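Local coordinates for protein bifunctional endo-1,4-beta-xylanase A (Neocallimastix patriciarum, PDB 2VG9) that probably cleaves internal beta-1,4 linkages of xylan as a family 11 glycoside hydrolase with a beta jelly-roll fold, here in loop-swap mutant form, at residues W98-P108 and G185-E193. Numbering follows the deposited sequence.
Sequences WFQNRGLNGVP and GWGIGNLYE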
loop_
_atom_site.group_PDB
_atom_site.type_symbol
_atom_site.label_atom_id
_atom_site.label_comp_id
_atom_site.label_asym_id
_atom_site.label_seq_id
_atom_site.Cartn_x
_atom_site.Cartn_y
_atom_site.Cartn_z
ATOM N N TRP A 98 -1.226 7.903 0.298
ATOM C CA TRP A 98 -2.368 8.817 0.564
ATOM C C TRP A 98 -2.413 10.002 -0.387
ATOM O O TRP A 98 -1.364 10.428 -0.911
ATOM C CB TRP A 98 -2.308 9.349 2.009
ATOM C CG TRP A 98 -2.456 8.289 3.089
ATOM C CD1 TRP A 98 -1.529 7.354 3.456
ATOM C CD2 TRP A 98 -3.585 8.092 3.944
ATOM N NE1 TRP A 98 -2.014 6.589 4.480
ATOM C CE2 TRP A 98 -3.279 7.010 4.794
ATOM C CE3 TRP A 98 -4.826 8.725 4.075
ATOM C CZ2 TRP A 98 -4.184 6.532 5.769
ATOM C CZ3 TRP A 98 -5.708 8.262 5.012
ATOM C CH2 TRP A 98 -5.381 7.166 5.867
ATOM N N PHE A 99 -3.620 10.542 -0.616
ATOM C CA PHE A 99 -3.775 11.907 -1.152
ATOM C C PHE A 99 -4.199 12.793 0.024
ATOM O O PHE A 99 -5.268 12.587 0.630
ATOM C CB PHE A 99 -4.819 12.037 -2.288
ATOM C CG PHE A 99 -4.654 11.050 -3.428
ATOM C CD1 PHE A 99 -3.379 10.608 -3.843
ATOM C CD2 PHE A 99 -5.786 10.565 -4.106
ATOM C CE1 PHE A 99 -3.242 9.696 -4.902
ATOM C CE2 PHE A 99 -5.644 9.665 -5.165
ATOM C CZ PHE A 99 -4.355 9.225 -5.564
ATOM N N GLN A 100 -3.337 13.747 0.357
ATOM C CA GLN A 100 -3.531 14.639 1.488
ATOM C C GLN A 100 -4.473 15.754 1.037
ATOM O O GLN A 100 -4.331 16.298 -0.069
ATOM C CB GLN A 100 -2.184 15.222 1.931
ATOM C CG GLN A 100 -2.227 16.250 3.118
ATOM C CD GLN A 100 -2.753 15.665 4.438
ATOM O OE1 GLN A 100 -3.953 15.678 4.701
ATOM N NE2 GLN A 100 -1.845 15.206 5.289
ATOM N N ASN A 101 -5.440 16.076 1.878
ATOM C CA ASN A 101 -6.365 17.162 1.583
ATOM C C ASN A 101 -6.216 18.365 2.530
ATOM O O ASN A 101 -7.053 19.262 2.510
ATOM C CB ASN A 101 -7.812 16.645 1.588
ATOM C CG ASN A 101 -8.324 16.359 2.976
ATOM O OD1 ASN A 101 -7.549 16.122 3.899
ATOM N ND2 ASN A 101 -9.650 16.390 3.139
ATOM N N ARG A 102 -5.190 18.370 3.373
ATOM C CA ARG A 102 -4.921 19.527 4.241
ATOM C C ARG A 102 -4.762 20.756 3.352
ATOM O O ARG A 102 -4.024 20.721 2.369
ATOM C CB ARG A 102 -3.681 19.305 5.122
ATOM C CG ARG A 102 -3.413 20.451 6.126
ATOM C CD ARG A 102 -2.164 20.208 6.975
ATOM N NE ARG A 102 -2.410 19.345 8.149
ATOM C CZ ARG A 102 -1.809 18.172 8.385
ATOM N NH1 ARG A 102 -0.900 17.681 7.531
ATOM N NH2 ARG A 102 -2.111 17.489 9.488
ATOM N N GLY A 103 -5.524 21.805 3.657
ATOM C CA GLY A 103 -5.500 23.053 2.888
ATOM C C GLY A 103 -6.327 23.067 1.618
ATOM O O GLY A 103 -6.283 24.047 0.858
ATOM N N LEU A 104 -7.085 22.002 1.367
ATOM C CA LEU A 104 -7.748 21.858 0.068
ATOM C C LEU A 104 -9.249 21.812 0.212
ATOM O O LEU A 104 -9.784 21.222 1.175
ATOM C CB LEU A 104 -7.262 20.616 -0.695
ATOM C CG LEU A 104 -5.790 20.457 -1.107
ATOM C CD1 LEU A 104 -5.625 19.165 -1.871
ATOM C CD2 LEU A 104 -5.281 21.639 -1.952
ATOM N N ASN A 105 -9.940 22.425 -0.747
ATOM C CA ASN A 105 -11.396 22.587 -0.635
ATOM C C ASN A 105 -12.250 21.605 -1.396
ATOM O O ASN A 105 -12.109 21.465 -2.606
ATOM C CB ASN A 105 -11.795 24.019 -0.987
ATOM C CG ASN A 105 -12.044 24.837 0.233
ATOM O OD1 ASN A 105 -13.073 24.673 0.896
ATOM N ND2 ASN A 105 -11.094 25.703 0.572
ATOM N N GLY A 106 -13.147 20.928 -0.686
ATOM C CA GLY A 106 -14.061 19.974 -1.333
ATOM C C GLY A 106 -13.368 18.752 -1.930
ATOM O O GLY A 106 -13.891 18.123 -2.886
ATOM N N VAL A 107 -12.191 18.439 -1.373
ATOM C CA VAL A 107 -11.392 17.267 -1.740
ATOM C C VAL A 107 -11.322 16.312 -0.547
ATOM O O VAL A 107 -10.996 16.727 0.551
ATOM C CB VAL A 107 -9.925 17.662 -2.081
ATOM C CG1 VAL A 107 -9.109 16.429 -2.514
ATOM C CG2 VAL A 107 -9.861 18.780 -3.121
ATOM N N PRO A 108 -11.567 15.007 -0.763
ATOM C CA PRO A 108 -11.430 14.088 0.373
ATOM C C PRO A 108 -9.980 13.654 0.679
ATOM O O PRO A 108 -9.089 13.717 -0.191
ATOM C CB PRO A 108 -12.290 12.887 -0.045
ATOM C CG PRO A 108 -12.217 12.887 -1.542
ATOM C CD PRO A 108 -11.963 14.307 -1.993
ATOM N N GLY A 185 -14.530 10.867 -11.564
ATOM C CA GLY A 185 -15.018 12.027 -10.876
ATOM C C GLY A 185 -14.580 12.074 -9.439
ATOM O O GLY A 185 -15.046 12.924 -8.709
ATOM N N TRP A 186 -13.705 11.160 -9.011
ATOM C CA TRP A 186 -13.285 11.148 -7.622
ATOM C C TRP A 186 -12.291 12.258 -7.346
ATOM O O TRP A 186 -11.422 12.534 -8.172
ATOM C CB TRP A 186 -12.680 9.796 -7.217
ATOM C CG TRP A 186 -13.542 8.602 -7.587
ATOM C CD1 TRP A 186 -14.879 8.600 -7.851
ATOM C CD2 TRP A 186 -13.115 7.243 -7.660
ATOM N NE1 TRP A 186 -15.304 7.321 -8.114
ATOM C CE2 TRP A 186 -14.232 6.470 -8.022
ATOM C CE3 TRP A 186 -11.882 6.608 -7.476
ATOM C CZ2 TRP A 186 -14.161 5.085 -8.196
ATOM C CZ3 TRP A 186 -11.806 5.229 -7.656
ATOM C CH2 TRP A 186 -12.931 4.486 -8.035
ATOM N N GLY A 187 -12.428 12.895 -6.187
ATOM C CA GLY A 187 -11.528 13.988 -5.793
ATOM C C GLY A 187 -10.105 13.506 -5.491
ATOM O O GLY A 187 -9.936 12.471 -4.824
ATOM N N ILE A 188 -9.110 14.265 -5.981
ATOM C CA ILE A 188 -7.682 13.917 -5.914
ATOM C C ILE A 188 -6.874 15.016 -5.233
ATOM O O ILE A 188 -6.719 16.103 -5.797
ATOM C CB ILE A 188 -7.065 13.712 -7.340
ATOM C CG1 ILE A 188 -7.910 12.742 -8.204
ATOM C CG2 ILE A 188 -5.554 13.317 -7.245
ATOM C CD1 ILE A 188 -7.839 11.241 -7.778
ATOM N N GLY A 189 -6.393 14.726 -4.023
ATOM C CA GLY A 189 -5.587 15.669 -3.240
ATOM C C GLY A 189 -4.103 15.593 -3.562
ATOM O O GLY A 189 -3.717 15.113 -4.622
ATOM N N ASN A 190 -3.272 16.073 -2.648
ATOM C CA ASN A 190 -1.821 16.180 -2.916
ATOM C C ASN A 190 -1.130 14.843 -2.615
ATOM O O ASN A 190 -1.447 14.192 -1.628
ATOM C CB ASN A 190 -1.196 17.278 -2.062
ATOM C CG ASN A 190 -1.670 18.686 -2.440
ATOM O OD1 ASN A 190 -1.934 18.985 -3.607
ATOM N ND2 ASN A 190 -1.746 19.567 -1.437
ATOM N N LEU A 191 -0.177 14.448 -3.447
ATOM C CA LEU A 191 0.436 13.134 -3.271
ATOM C C LEU A 191 1.353 13.050 -2.030
ATOM O O LEU A 191 2.373 13.720 -1.953
ATOM C CB LEU A 191 1.164 12.714 -4.547
ATOM C CG LEU A 191 1.756 11.295 -4.560
ATOM C CD1 LEU A 191 0.647 10.178 -4.314
ATOM C CD2 LEU A 191 2.455 11.139 -5.913
ATOM N N TYR A 192 0.978 12.217 -1.067
ATOM C CA TYR A 192 1.757 12.001 0.127
ATOM C C TYR A 192 2.976 11.096 -0.112
ATOM O O TYR A 192 4.079 11.448 0.264
ATOM C CB TYR A 192 0.834 11.421 1.211
ATOM C CG TYR A 192 1.492 11.072 2.532
ATOM C CD1 TYR A 192 1.975 12.083 3.367
ATOM C CD2 TYR A 192 1.605 9.744 2.965
ATOM C CE1 TYR A 192 2.571 11.801 4.593
ATOM C CE2 TYR A 192 2.206 9.439 4.219
ATOM C CZ TYR A 192 2.682 10.488 5.023
ATOM O OH TYR A 192 3.289 10.278 6.254
ATOM N N GLU A 193 2.757 9.912 -0.694
ATOM C CA GLU A 193 3.816 8.911 -0.935
ATOM C C GLU A 193 3.317 7.868 -1.928
ATOM O O GLU A 193 2.112 7.784 -2.212
ATOM C CB GLU A 193 4.144 8.155 0.352
ATOM C CG GLU A 193 2.989 7.191 0.732
ATOM C CD GLU A 193 3.173 6.523 2.080
ATOM O OE1 GLU A 193 4.324 6.220 2.455
ATOM O OE2 GLU A 193 2.160 6.311 2.767
HETATM O O HOH W 1 -2.204 19.123 1.307
HETATM O O HOH W 2 -8.047 12.991 -2.555
#
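N190 O is gripped twice from strand 89-100: Q100 N donates a hydrogen bond to it at 2.8 Å, and F99 CA makes a CA-H...O contact with it at 3.3 Å. N190 N returns a bond of 2.8 Å to Q100 O, completing an antiparallel hydrogen-bonded pair; Y192 N then binds W98 O at 3.0 Å. Where the pairing gives out, one water bridges the loops, donating to P108 O and G187 O and accepting from G189 N. V107 CG1 sits 3.5 Å from G189 N, and G189 CA packs 3.5 Å from Q100 O in a second CA-H...O contact. On the sheet face shared with L191, F99 holds CG anti to its carbonyl carbon (chi1 -51°), which lays the ring alongside I188 and across L191: I188 CG2 lies over one face, offset toward the rim, while L191 CD1 meets the edge 4.0 Å from F99 CE1. The rings of F99 and F178, from helix 174-182, meet edge-to-face. Losing this ring to an alanine is likely to leave I188 and L191 without the surface they pack on, and F178 without its aromatic partner. Backbone bonds thus set the register of these two jelly-roll strands, the water satisfies polar groups where strand pairing stops, and the face carrying F99 and L191 is held by apolar contacts.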